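Local coordinates for protein laccase (PDB 4F7K) that acts as a laccase, an extracellular multicopper oxidase that probably couples the oxidation of phenol-like substrates to the reduction of dioxygen to water, at residues I196-L201 / F247-R252; I134-D139 / I189-D194; D138-T143 / F167-V172; G206-L211 / A233-D238. All blocks are in the same frame, centred on the assembly; numbering follows the deposited sequence. Where two conformers were deposited one is given.

In the fold
The four contacts illustrate how two beta sheets make one sandwich, here the middle of what are probably three cupredoxin-like domains. Contacts 2, 3 and 4 are strand pairings in the mixed sheet, and contact 1 belongs to the smaller antiparallel sheet facing it. Contacts 2 and 3 share Asp138 and Asp139 on strand 131-140, with centres about 9 Å apart. Contact 4 lies further along the same sheet, its centre about 23 Å from that of contact 3. Phe197 of contact 1 packs on Ile137, Asn190, Ala192 and Ala168, joining the sheets, while Leu201 meets Ile235 of contact 4. The side chain of Met136 in contact 2 is about 4 Å from a bound glycerol, probably from the crystallisation liquor.

Contact 1: I196-L201 / F247-R252; sequences IFPVEL and FVFPTR
Phe197 turns the edge of its ring to the face of Phe249, an offset T-shaped pair with the centroids 5.7 Å apart and the planes at 89°. Phe249 reaches this place because its CG lies opposite the backbone N (chi1 179°), which throws the ring towards 196-201. Aliphatic groups also touch the ring: Pro198 closes in obliquely, CD lying 3.4 Å from Phe249 CE2, and the methyl group of Thr251 lies over one face, towards the rim. With an alanine in place of Phe249, Phe197 would probably lose its aromatic partner and Pro198 the ring it leans on, opening a gap between the segments.

A second set of apolar contacts lies along the chain. Pro198 CB approaches Pro250 CD to 3.9 Å. Glu200 CG lies 4.0 Å from Pro250 CG, and beyond it the chain bends at chi2; OE2 accepts from Gly224 N. Leu201 and Phe247 run side by side, with Leu201 CD1 3.9 Å from Phe247 CD1, and Val199 CG1 comes to the edge of the Phe247 ring.

The backbone bonds are few but straight. Glu200 and Val248 form a hydrogen-bonded antiparallel pair, in which Glu200 N to Val248 O measures 2.7 Å with 169° at the hydrogen. The reciprocal bond runs from Val248 N to Glu200 O.

In the four-stranded antiparallel sheet, strand 197-202 lies between 226-227 and 245-249, and strand 256-261 flanks 245-249. Phe197, Val199 and Phe247 cross the sandwich to Ile137, Ile135, Leu186 and Leu188 on strands 131-140 and 183-190.

Contact 2: I134-D139 / I189-D194; sequences IIMIDD and INVATD
Val191 is the side chain on which Met136 and Asp138 both converge, each from its own direction. Met136 crosses it obliquely, CG to Val191 CG1 at 3.9 Å. Asp138 meets it at about a right angle, its CB 3.5 Å from Val191 CG2. The rotation of Val191 (chi1 -58°) serves both: CG1 lies opposite its own carbonyl carbon, and CG2 sits between the backbone N and that carbonyl, close to Ile137 O. Further back, Ile134 and Ile189 lie alongside each other and point the same way, CG2 of the former 4.1 Å from CD1 of the latter.

Beneath these groups runs the parallel pairing of strands 131-140 and 183-190, neighbours in the mixed sheet of what is probably a cupredoxin-like domain, of which they are the first and third strands in chain order. Ile189 N donates to Ile135 O, and Ile137 N to Ile189 O at 2.8 Å. Segment 189-194 then leaves the sheet after Asn190. Ile137 O still accepts from Val191 N at 2.9 Å, with a weak bond from Ala192 N, while Asn190 OD1 takes Ala192 N in an Asx turn. The amide of Asn190 is anchored at its other end by ND2, which donates to Leu227 O and Arg195 O.

Asp138 OD1 comes within 3.3 Å of Ala192 CA, in the departing loop. Beyond it, a water donates to Asp139 OD1 and accepts from Asp194 N. Asp194 OD1 in turn bonds to His401 NE2 and Gly404 N.

Contact 3: D138-T143 / F167-V172; sequences DDWRIT and FARALV
Trp140 meets strand 167-172 with the edge of its indole, where CZ3 stands 3.5 Å from Arg169 CB and CH2 is 4.0 Å from Leu171 CD1. One face of the indole carries Asp138 CB towards its rim, and Lys113 makes a cation-pi contact with the ring. Leu171 CD2 lies over the centre of the Arg169 guanidinium, whose plane is 42° from the indole. Phe167 crosses Trp140 obliquely, CD2 lying 4.1 Å from Trp140 CE3; its CG lies opposite the backbone N (chi1 -164°), which leaves CD2 near Ile142 CD1 as well. A serine in place of Trp140 would probably leave Arg169 and Leu171 without the indole edge they pack on, and Lys113 without its aromatic partner.

Asp138 and Arg169 exchange two backbone bonds, and Trp140 N donates to Phe167 O at 2.6 Å. Between these pairs Asp139 and Ala168 come close, their CB atoms 3.7 Å apart.

This is an antiparallel pair at the rim of the larger sheet of what is probably a cupredoxin-like sandwich. Strand 167-173 is one of the two outermost strands there, yet Ala170 also bonds through its backbone to Leu258 of the opposite sheet, drawing the two sheets together along this side.

Contact 4: G206-L211 / A233-D238; sequences GKVVAL and ADIIAD
Val209, with psi at -15° instead of an extended value, pinches its strand so that both it and Ala210 face Asp234: a classic beta bulge. Its first torsion (chi1 -61°) puts CG1 opposite the carbonyl carbon and leaves CG2 to do the touching, 3.8 Å from Ile236 CD1, the two side chains crossing at about a right angle. CG2 also rests against Asp234 CB.

Around the bulge the backbone bonds shift by one residue. Lys207 and Ile236 form a regular hydrogen-bonded pair, with Lys207 N to Ile236 O at 2.8 Å. Past them Asp234 is gripped twice: its O accepts from Val209 N at 2.8 Å, and its N donates to Ala210 O from well above the carbonyl plane, 2.9 Å away. The bulge thus keeps both polar backbone atoms of Asp234 bonded despite the extra residue.

On the face bearing Val208, Ile235, Leu211 and Ala233, Val208 CG2 lies 4.0 Å from Ile235 CG1, and Leu211 CD2 packs on Ala233 CB. Gly206 draws close to Ala237, the CA atoms only 3.8 Å apart; a beta carbon on Gly206 would run into Ile236 O. Lys207 NZ bonds to Gly206 O and forms a salt bridge with Glu221.

Strand 232-239 lies between 204-211 and 183-190, and strand 214-220 borders 204-211 on its outer side. Asp234 extends its carboxylate to Arg185 of strand 183-190 and to Thr98 of strand 97-103, while Val209 and Ala210 pack against Leu278 from a loop.

Contact 1: I196-L201 / F247-R252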
loop_
_atom_site.group_PDB
_atom_site.type_symbol
_atom_site.label_atom_id
_atom_site.label_comp_id
_atom_site.label_asym_id
_atom_site.label_seq_id
_atom_site.Cartn_x
_atom_site.Cartn_y
_atom_site.Cartn_z
ATOM N N ILE A 196 7.301 -10.254 -0.256
ATOM C CA ILE A 196 7.134 -9.791 1.104
ATOM C C ILE A 196 8.495 -9.258 1.540
ATOM O O ILE A 196 9.503 -9.952 1.400
ATOM C CB ILE A 196 6.731 -10.940 2.059
ATOM C CG1 ILE A 196 5.380 -11.540 1.670
ATOM C CG2 ILE A 196 6.670 -10.447 3.489
ATOM C CD1 ILE A 196 5.336 -13.053 1.947
ATOM N N PHE A 197 8.501 -8.063 2.108
ATOM C CA PHE A 197 9.717 -7.401 2.527
ATOM C C PHE A 197 9.762 -7.237 4.054
ATOM O O PHE A 197 8.977 -6.455 4.624
ATOM C CB PHE A 197 9.782 -6.007 1.879
ATOM C CG PHE A 197 10.086 -6.030 0.394
ATOM C CD1 PHE A 197 11.314 -6.493 -0.064
ATOM C CD2 PHE A 197 9.158 -5.555 -0.527
ATOM C CE1 PHE A 197 11.602 -6.531 -1.430
ATOM C CE2 PHE A 197 9.432 -5.561 -1.913
ATOM C CZ PHE A 197 10.668 -6.051 -2.363
ATOM N N PRO A 198 10.682 -7.966 4.724
ATOM C CA PRO A 198 11.067 -7.488 6.050
ATOM C C PRO A 198 11.845 -6.216 5.840
ATOM O O PRO A 198 12.643 -6.130 4.891
ATOM C CB PRO A 198 12.018 -8.564 6.589
ATOM C CG PRO A 198 12.265 -9.546 5.473
ATOM C CD PRO A 198 11.549 -9.050 4.223
ATOM N N VAL A 199 11.599 -5.208 6.667
ATOM C CA VAL A 199 12.310 -3.953 6.514
ATOM C C VAL A 199 12.928 -3.523 7.834
ATOM O O VAL A 199 12.206 -3.202 8.780
ATOM C CB VAL A 199 11.416 -2.812 6.009
ATOM C CG1 VAL A 199 12.273 -1.575 5.738
ATOM C CG2 VAL A 199 10.645 -3.240 4.731
ATOM N N GLU A 200 14.255 -3.492 7.866
ATOM C CA GLU A 200 14.993 -2.956 9.018
ATOM C C GLU A 200 15.392 -1.503 8.775
ATOM O O GLU A 200 15.975 -1.165 7.730
ATOM C CB GLU A 200 16.230 -3.789 9.301
ATOM C CG GLU A 200 15.934 -5.130 9.913
ATOM C CD GLU A 200 15.146 -5.047 11.238
ATOM O OE1 GLU A 200 15.343 -4.083 12.019
ATOM O OE2 GLU A 200 14.326 -5.964 11.500
ATOM N N LEU A 201 15.046 -0.638 9.721
ATOM C CA LEU A 201 15.491 0.752 9.657
ATOM C C LEU A 201 16.821 0.920 10.315
ATOM O O LEU A 201 17.031 0.407 11.397
ATOM C CB LEU A 201 14.502 1.675 10.329
ATOM C CG LEU A 201 13.526 2.357 9.398
ATOM C CD1 LEU A 201 12.736 1.361 8.648
ATOM C CD2 LEU A 201 12.626 3.187 10.255
ATOM N N PHE A 247 17.378 1.705 4.740
ATOM C CA PHE A 247 16.285 0.747 4.683
ATOM C C PHE A 247 16.842 -0.614 4.250
ATOM O O PHE A 247 17.266 -0.808 3.086
ATOM C CB PHE A 247 15.206 1.237 3.698
ATOM C CG PHE A 247 14.546 2.524 4.126
ATOM C CD1 PHE A 247 13.470 2.506 5.000
ATOM C CD2 PHE A 247 15.043 3.758 3.696
ATOM C CE1 PHE A 247 12.863 3.701 5.414
ATOM C CE2 PHE A 247 14.449 4.960 4.122
ATOM C CZ PHE A 247 13.363 4.922 4.994
ATOM N N VAL A 248 16.848 -1.554 5.182
ATOM C CA VAL A 248 17.543 -2.799 4.976
ATOM C C VAL A 248 16.620 -4.007 4.877
ATOM O O VAL A 248 15.681 -4.148 5.627
ATOM C CB VAL A 248 18.679 -3.005 6.035
ATOM C CG1 VAL A 248 19.360 -4.367 5.872
ATOM C CG2 VAL A 248 19.728 -1.914 5.887
ATOM N N PHE A 249 16.934 -4.879 3.920
ATOM C CA PHE A 249 16.280 -6.157 3.774
ATOM C C PHE A 249 17.262 -7.229 4.291
ATOM O O PHE A 249 18.214 -7.609 3.595
ATOM C CB PHE A 249 15.901 -6.338 2.301
ATOM C CG PHE A 249 15.224 -7.644 1.971
ATOM C CD1 PHE A 249 14.817 -7.892 0.676
ATOM C CD2 PHE A 249 15.032 -8.626 2.909
ATOM C CE1 PHE A 249 14.217 -9.107 0.323
ATOM C CE2 PHE A 249 14.427 -9.847 2.557
ATOM C CZ PHE A 249 14.017 -10.063 1.256
ATOM N N PRO A 250 17.043 -7.702 5.524
ATOM C CA PRO A 250 17.949 -8.640 6.146
ATOM C C PRO A 250 17.770 -10.011 5.506
ATOM O O PRO A 250 16.642 -10.423 5.232
ATOM C CB PRO A 250 17.484 -8.645 7.612
ATOM C CG PRO A 250 16.019 -8.361 7.531
ATOM C CD PRO A 250 15.786 -7.564 6.280
ATOM N N THR A 251 18.873 -10.675 5.197
ATOM C CA THR A 251 18.805 -11.987 4.582
ATOM C C THR A 251 19.869 -12.914 5.157
ATOM O O THR A 251 20.859 -12.464 5.755
ATOM C CB THR A 251 19.048 -11.943 3.042
ATOM O OG1 THR A 251 20.472 -11.964 2.786
ATOM C CG2 THR A 251 18.328 -10.716 2.350
ATOM N N ARG A 252 19.668 -14.206 4.897
ATOM C CA ARG A 252 20.559 -15.280 5.310
ATOM C C ARG A 252 21.996 -15.037 4.853
ATOM O O ARG A 252 22.959 -15.445 5.504
ATOM C CB ARG A 252 20.043 -16.592 4.691
ATOM C CG ARG A 252 20.545 -17.837 5.349
ATOM C CD ARG A 252 19.978 -19.075 4.668
ATOM N NE ARG A 252 18.555 -19.233 4.936
ATOM C CZ ARG A 252 18.060 -19.693 6.081
ATOM N NH1 ARG A 252 18.884 -20.028 7.063
ATOM N NH2 ARG A 252 16.746 -19.819 6.238
#

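Contact 2: I134-D139 / I189-D194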
loop_
_atom_site.group_PDB
_atom_site.type_symbol
_atom_site.label_atom_id
_atom_site.label_comp_id
_atom_site.label_asym_id
_atom_site.label_seq_id
_atom_site.Cartn_x
_atom_site.Cartn_y
_atom_site.Cartn_z
ATOM N N ILE A 134 7.935 9.611 1.768
ATOM C CA ILE A 134 7.209 8.418 1.365
ATOM C C ILE A 134 8.219 7.419 0.819
ATOM O O ILE A 134 9.036 7.778 -0.017
ATOM C CB ILE A 134 6.155 8.783 0.293
ATOM C CG1 ILE A 134 5.017 9.615 0.917
ATOM C CG2 ILE A 134 5.637 7.542 -0.451
ATOM C CD1 ILE A 134 4.221 10.453 -0.094
ATOM N N ILE A 135 8.148 6.170 1.278
ATOM C CA ILE A 135 9.114 5.156 0.909
ATOM C C ILE A 135 8.379 4.003 0.258
ATOM O O ILE A 135 7.739 3.182 0.958
ATOM C CB ILE A 135 9.872 4.563 2.147
ATOM C CG1 ILE A 135 10.152 5.632 3.216
ATOM C CG2 ILE A 135 11.115 3.780 1.694
ATOM C CD1 ILE A 135 10.982 6.758 2.769
ATOM N N MET A 136 8.518 3.916 -1.065
ATOM C CA MET A 136 7.869 2.885 -1.847
ATOM C C MET A 136 8.897 1.808 -2.182
ATOM O O MET A 136 9.939 2.063 -2.853
ATOM C CB MET A 136 7.190 3.480 -3.100
ATOM C CG MET A 136 5.930 4.318 -2.766
ATOM S SD MET A 136 5.491 5.553 -4.062
ATOM C CE MET A 136 6.793 6.804 -3.907
ATOM N N ILE A 137 8.642 0.614 -1.677
ATOM C CA ILE A 137 9.574 -0.475 -1.888
ATOM C C ILE A 137 9.005 -1.408 -2.945
ATOM O O ILE A 137 7.849 -1.807 -2.873
ATOM C CB ILE A 137 9.889 -1.222 -0.571
ATOM C CG1 ILE A 137 10.382 -0.222 0.487
ATOM C CG2 ILE A 137 10.925 -2.324 -0.800
ATOM C CD1 ILE A 137 10.630 -0.823 1.900
ATOM N N ASP A 138 9.810 -1.707 -3.959
ATOM C CA ASP A 138 9.347 -2.555 -5.069
ATOM C C ASP A 138 10.545 -3.419 -5.469
ATOM O O ASP A 138 11.692 -3.118 -5.136
ATOM C CB ASP A 138 8.891 -1.640 -6.224
ATOM C CG ASP A 138 7.883 -2.289 -7.183
ATOM O OD1 ASP A 138 7.574 -3.510 -7.024
ATOM O OD2 ASP A 138 7.411 -1.523 -8.109
ATOM N N ASP A 139 10.309 -4.527 -6.144
ATOM C CA ASP A 139 11.458 -5.172 -6.771
ATOM C C ASP A 139 11.271 -5.365 -8.258
ATOM O O ASP A 139 10.184 -5.139 -8.787
ATOM C CB ASP A 139 11.845 -6.442 -6.047
ATOM C CG ASP A 139 11.020 -7.573 -6.445
ATOM O OD1 ASP A 139 9.790 -7.339 -6.559
ATOM O OD2 ASP A 139 11.607 -8.653 -6.669
ATOM N N ILE A 189 5.640 1.940 2.147
ATOM C CA ILE A 189 4.640 1.260 1.388
ATOM C C ILE A 189 5.302 0.150 0.605
ATOM O O ILE A 189 6.240 0.429 -0.162
ATOM C CB ILE A 189 3.938 2.192 0.376
ATOM C CG1 ILE A 189 3.436 3.470 1.064
ATOM C CG2 ILE A 189 2.811 1.420 -0.295
ATOM C CD1 ILE A 189 2.865 4.553 0.106
ATOM N N ASN A 190 4.814 -1.080 0.782
ATOM C CA ASN A 190 5.269 -2.200 -0.048
ATOM C C ASN A 190 4.422 -2.209 -1.315
ATOM O O ASN A 190 3.230 -2.581 -1.249
ATOM C CB ASN A 190 5.187 -3.564 0.680
ATOM C CG ASN A 190 5.668 -4.744 -0.219
ATOM O OD1 ASN A 190 5.909 -4.555 -1.414
ATOM N ND2 ASN A 190 5.809 -5.953 0.355
ATOM N N VAL A 191 4.994 -1.727 -2.432
ATOM C CA VAL A 191 4.237 -1.615 -3.681
ATOM C C VAL A 191 4.528 -2.794 -4.618
ATOM O O VAL A 191 3.987 -2.858 -5.711
ATOM C CB VAL A 191 4.471 -0.267 -4.420
ATOM C CG1 VAL A 191 4.103 0.913 -3.503
ATOM C CG2 VAL A 191 5.955 -0.136 -4.931
ATOM N N ALA A 192 5.377 -3.725 -4.190
ATOM C CA ALA A 192 5.530 -4.989 -4.927
ATOM C C ALA A 192 4.231 -5.799 -4.969
ATOM O O ALA A 192 3.401 -5.750 -4.053
ATOM C CB ALA A 192 6.678 -5.839 -4.332
ATOM N N THR A 193 4.023 -6.536 -6.044
ATOM C CA THR A 193 2.838 -7.358 -6.136
ATOM C C THR A 193 3.109 -8.781 -5.565
ATOM O O THR A 193 2.193 -9.520 -5.229
ATOM C CB THR A 193 2.372 -7.458 -7.622
ATOM O OG1 THR A 193 3.468 -7.803 -8.518
ATOM C CG2 THR A 193 1.759 -6.154 -8.059
ATOM N N ASP A 194 4.373 -9.173 -5.501
ATOM C CA ASP A 194 4.692 -10.597 -5.396
ATOM C C ASP A 194 5.754 -10.920 -4.389
ATOM O O ASP A 194 6.147 -12.074 -4.316
ATOM C CB ASP A 194 5.058 -11.214 -6.766
ATOM C CG ASP A 194 3.861 -11.342 -7.687
ATOM O OD1 ASP A 194 3.032 -12.250 -7.469
ATOM O OD2 ASP A 194 3.733 -10.527 -8.644
HETATM O O HOH W 1 6.824 -7.997 -6.981
#

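Contact 3: D138-T143 / F167-V172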
loop_
_atom_site.group_PDB
_atom_site.type_symbol
_atom_site.label_atom_id
_atom_site.label_comp_id
_atom_site.label_asym_id
_atom_site.label_seq_id
_atom_site.Cartn_x
_atom_site.Cartn_y
_atom_site.Cartn_z
ATOM N N ASP A 138 9.810 -1.707 -3.959
ATOM C CA ASP A 138 9.347 -2.555 -5.069
ATOM C C ASP A 138 10.545 -3.419 -5.469
ATOM O O ASP A 138 11.692 -3.118 -5.136
ATOM C CB ASP A 138 8.891 -1.640 -6.224
ATOM C CG ASP A 138 7.883 -2.289 -7.183
ATOM O OD1 ASP A 138 7.574 -3.510 -7.024
ATOM O OD2 ASP A 138 7.411 -1.523 -8.109
ATOM N N ASP A 139 10.309 -4.527 -6.144
ATOM C CA ASP A 139 11.458 -5.172 -6.771
ATOM C C ASP A 139 11.271 -5.365 -8.258
ATOM O O ASP A 139 10.184 -5.139 -8.787
ATOM C CB ASP A 139 11.845 -6.442 -6.047
ATOM C CG ASP A 139 11.020 -7.573 -6.445
ATOM O OD1 ASP A 139 9.790 -7.339 -6.559
ATOM O OD2 ASP A 139 11.607 -8.653 -6.669
ATOM N N TRP A 140 12.344 -5.690 -8.965
ATOM C CA TRP A 140 12.265 -5.646 -10.422
ATOM C C TRP A 140 13.197 -6.689 -11.033
ATOM O O TRP A 140 14.255 -6.973 -10.499
ATOM C CB TRP A 140 12.688 -4.287 -11.016
ATOM C CG TRP A 140 11.843 -3.081 -10.772
ATOM C CD1 TRP A 140 10.872 -2.551 -11.579
ATOM C CD2 TRP A 140 11.980 -2.192 -9.670
ATOM N NE1 TRP A 140 10.351 -1.394 -10.999
ATOM C CE2 TRP A 140 11.028 -1.166 -9.827
ATOM C CE3 TRP A 140 12.819 -2.177 -8.555
ATOM C CZ2 TRP A 140 10.905 -0.141 -8.925
ATOM C CZ3 TRP A 140 12.704 -1.173 -7.669
ATOM C CH2 TRP A 140 11.742 -0.165 -7.831
ATOM N N ARG A 141 12.783 -7.228 -12.161
ATOM C CA ARG A 141 13.660 -8.070 -12.964
ATOM C C ARG A 141 13.906 -7.244 -14.199
ATOM O O ARG A 141 13.005 -7.027 -15.009
ATOM C CB ARG A 141 12.982 -9.401 -13.264
ATOM N N ILE A 142 15.113 -6.705 -14.287
ATOM C CA ILE A 142 15.484 -5.762 -15.372
ATOM C C ILE A 142 16.636 -6.336 -16.192
ATOM O O ILE A 142 17.617 -6.782 -15.611
ATOM C CB ILE A 142 15.955 -4.380 -14.820
ATOM C CG1 ILE A 142 15.044 -3.875 -13.732
ATOM C CG2 ILE A 142 15.983 -3.330 -15.905
ATOM C CD1 ILE A 142 15.422 -2.450 -13.203
ATOM N N THR A 143 16.523 -6.327 -17.523
ATOM C CA THR A 143 17.595 -6.854 -18.391
ATOM C C THR A 143 18.792 -5.913 -18.388
ATOM O O THR A 143 18.764 -4.823 -17.774
ATOM C CB THR A 143 17.154 -7.034 -19.856
ATOM O OG1 THR A 143 16.858 -5.747 -20.433
ATOM C CG2 THR A 143 15.937 -7.965 -19.973
ATOM N N PHE A 167 16.624 -7.410 -7.837
ATOM C CA PHE A 167 16.800 -5.974 -7.706
ATOM C C PHE A 167 15.586 -5.385 -7.000
ATOM O O PHE A 167 14.496 -5.402 -7.528
ATOM C CB PHE A 167 17.053 -5.305 -9.071
ATOM C CG PHE A 167 17.600 -3.914 -8.952
ATOM C CD1 PHE A 167 18.919 -3.708 -8.544
ATOM C CD2 PHE A 167 16.784 -2.803 -9.187
ATOM C CE1 PHE A 167 19.421 -2.415 -8.393
ATOM C CE2 PHE A 167 17.264 -1.507 -9.041
ATOM C CZ PHE A 167 18.576 -1.303 -8.636
ATOM N N ALA A 168 15.782 -4.934 -5.770
ATOM C CA ALA A 168 14.708 -4.382 -4.948
ATOM C C ALA A 168 15.185 -3.001 -4.547
ATOM O O ALA A 168 16.359 -2.831 -4.325
ATOM C CB ALA A 168 14.480 -5.265 -3.744
ATOM N N ARG A 169 14.296 -2.011 -4.548
ATOM C CA ARG A 169 14.647 -0.665 -4.143
ATOM C C ARG A 169 13.554 -0.028 -3.347
ATOM O O ARG A 169 12.378 -0.271 -3.614
ATOM C CB ARG A 169 14.873 0.252 -5.345
ATOM C CG ARG A 169 16.299 0.385 -5.763
ATOM C CD ARG A 169 16.380 1.350 -6.913
ATOM N NE ARG A 169 16.596 2.674 -6.403
ATOM C CZ ARG A 169 16.498 3.793 -7.104
ATOM N NH1 ARG A 169 16.182 3.774 -8.416
ATOM N NH2 ARG A 169 16.716 4.944 -6.469
ATOM N N ALA A 170 13.976 0.806 -2.405
ATOM C CA ALA A 170 13.131 1.723 -1.677
ATOM C C ALA A 170 13.253 3.100 -2.339
ATOM O O ALA A 170 14.280 3.717 -2.279
ATOM C CB ALA A 170 13.600 1.802 -0.207
ATOM N N LEU A 171 12.194 3.562 -2.979
ATOM C CA LEU A 171 12.183 4.863 -3.625
ATOM C C LEU A 171 11.657 5.870 -2.643
ATOM O O LEU A 171 10.602 5.653 -2.045
ATOM C CB LEU A 171 11.280 4.840 -4.851
ATOM C CG LEU A 171 11.691 3.767 -5.872
ATOM C CD1 LEU A 171 10.652 3.612 -6.952
ATOM C CD2 LEU A 171 13.009 4.119 -6.523
ATOM N N VAL A 172 12.398 6.968 -2.495
ATOM C CA VAL A 172 12.132 7.953 -1.479
ATOM C C VAL A 172 11.547 9.171 -2.170
ATOM O O VAL A 172 12.081 9.640 -3.175
ATOM C CB VAL A 172 13.439 8.336 -0.697
ATOM C CG1 VAL A 172 13.145 9.347 0.361
ATOM C CG2 VAL A 172 14.049 7.086 -0.040
HETATM O O HOH W 2 13.909 -8.869 -7.695
#

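Contact 4: G206-L211 / A233-D238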
loop_
_atom_site.group_PDB
_atom_site.type_symbol
_atom_site.label_atom_id
_atom_site.label_comp_id
_atom_site.label_asym_id
_atom_site.label_seq_id
_atom_site.Cartn_x
_atom_site.Cartn_y
_atom_site.Cartn_z
ATOM N N GLY A 206 12.823 5.558 16.876
ATOM C CA GLY A 206 11.442 5.954 17.068
ATOM C C GLY A 206 10.551 4.744 16.969
ATOM O O GLY A 206 10.951 3.650 17.387
ATOM N N LYS A 207 9.365 4.924 16.381
ATOM C CA LYS A 207 8.291 3.939 16.507
ATOM C C LYS A 207 7.333 3.880 15.332
ATOM O O LYS A 207 7.007 4.909 14.731
ATOM C CB LYS A 207 7.447 4.228 17.761
ATOM C CG LYS A 207 8.205 4.385 19.064
ATOM C CD LYS A 207 8.693 3.059 19.646
ATOM C CE LYS A 207 9.621 3.337 20.865
ATOM N NZ LYS A 207 11.076 3.370 20.437
ATOM N N VAL A 208 6.855 2.668 15.041
ATOM C CA VAL A 208 5.684 2.487 14.184
ATOM C C VAL A 208 4.479 3.169 14.837
ATOM O O VAL A 208 4.108 2.810 15.925
ATOM C CB VAL A 208 5.343 0.990 13.949
ATOM C CG1 VAL A 208 4.131 0.864 13.047
ATOM C CG2 VAL A 208 6.524 0.249 13.305
ATOM N N VAL A 209 3.866 4.123 14.145
ATOM C CA VAL A 209 2.693 4.822 14.653
ATOM C C VAL A 209 1.384 4.531 13.907
ATOM O O VAL A 209 0.309 4.865 14.418
ATOM C CB VAL A 209 2.925 6.348 14.724
ATOM C CG1 VAL A 209 4.076 6.651 15.680
ATOM C CG2 VAL A 209 3.204 6.916 13.285
ATOM N N ALA A 210 1.467 3.930 12.720
ATOM C CA ALA A 210 0.268 3.484 11.984
ATOM C C ALA A 210 0.527 2.268 11.094
ATOM O O ALA A 210 1.656 2.035 10.660
ATOM C CB ALA A 210 -0.316 4.639 11.133
ATOM N N LEU A 211 -0.521 1.490 10.843
ATOM C CA LEU A 211 -0.457 0.441 9.819
ATOM C C LEU A 211 -1.640 0.570 8.862
ATOM O O LEU A 211 -2.791 0.768 9.303
ATOM C CB LEU A 211 -0.399 -0.961 10.428
ATOM C CG LEU A 211 0.688 -1.214 11.484
ATOM C CD1 LEU A 211 0.350 -2.436 12.341
ATOM C CD2 LEU A 211 2.066 -1.365 10.847
ATOM N N ALA A 233 3.308 0.968 6.591
ATOM C CA ALA A 233 3.537 1.285 7.982
ATOM C C ALA A 233 4.063 2.706 8.058
ATOM O O ALA A 233 4.931 3.067 7.282
ATOM C CB ALA A 233 4.491 0.320 8.646
ATOM N N ASP A 234 3.512 3.506 8.973
ATOM C CA ASP A 234 4.051 4.844 9.253
ATOM C C ASP A 234 5.049 4.788 10.424
ATOM O O ASP A 234 4.781 4.196 11.449
ATOM C CB ASP A 234 2.921 5.842 9.598
ATOM C CG ASP A 234 2.345 6.544 8.374
ATOM O OD1 ASP A 234 2.505 6.047 7.226
ATOM O OD2 ASP A 234 1.734 7.624 8.549
ATOM N N ILE A 235 6.189 5.436 10.267
ATOM C CA ILE A 235 7.195 5.479 11.303
ATOM C C ILE A 235 7.545 6.928 11.620
ATOM O O ILE A 235 7.809 7.734 10.728
ATOM C CB ILE A 235 8.449 4.680 10.912
ATOM C CG1 ILE A 235 8.172 3.180 11.110
ATOM C CG2 ILE A 235 9.674 5.115 11.727
ATOM C CD1 ILE A 235 8.901 2.286 10.218
ATOM N N ILE A 236 7.511 7.273 12.909
ATOM C CA ILE A 236 8.103 8.527 13.271
ATOM C C ILE A 236 9.351 8.211 14.073
ATOM O O ILE A 236 9.327 7.389 14.983
ATOM C CB ILE A 236 7.104 9.435 14.011
ATOM C CG1 ILE A 236 6.021 9.889 13.015
ATOM C CG2 ILE A 236 7.826 10.612 14.637
ATOM C CD1 ILE A 236 4.724 10.388 13.708
ATOM N N ALA A 237 10.444 8.868 13.722
ATOM C CA ALA A 237 11.705 8.602 14.354
ATOM C C ALA A 237 12.597 9.823 14.255
ATOM O O ALA A 237 12.357 10.722 13.439
ATOM C CB ALA A 237 12.374 7.380 13.716
ATOM N N ASP A 238 13.607 9.854 15.123
ATOM C CA ASP A 238 14.594 10.914 15.144
ATOM C C ASP A 238 15.846 10.399 14.462
ATOM O O ASP A 238 16.222 9.223 14.630
ATOM C CB ASP A 238 14.921 11.300 16.591
ATOM C CG ASP A 238 13.720 11.902 17.335
ATOM O OD1 ASP A 238 13.078 12.839 16.809
ATOM O OD2 ASP A 238 13.429 11.437 18.462
#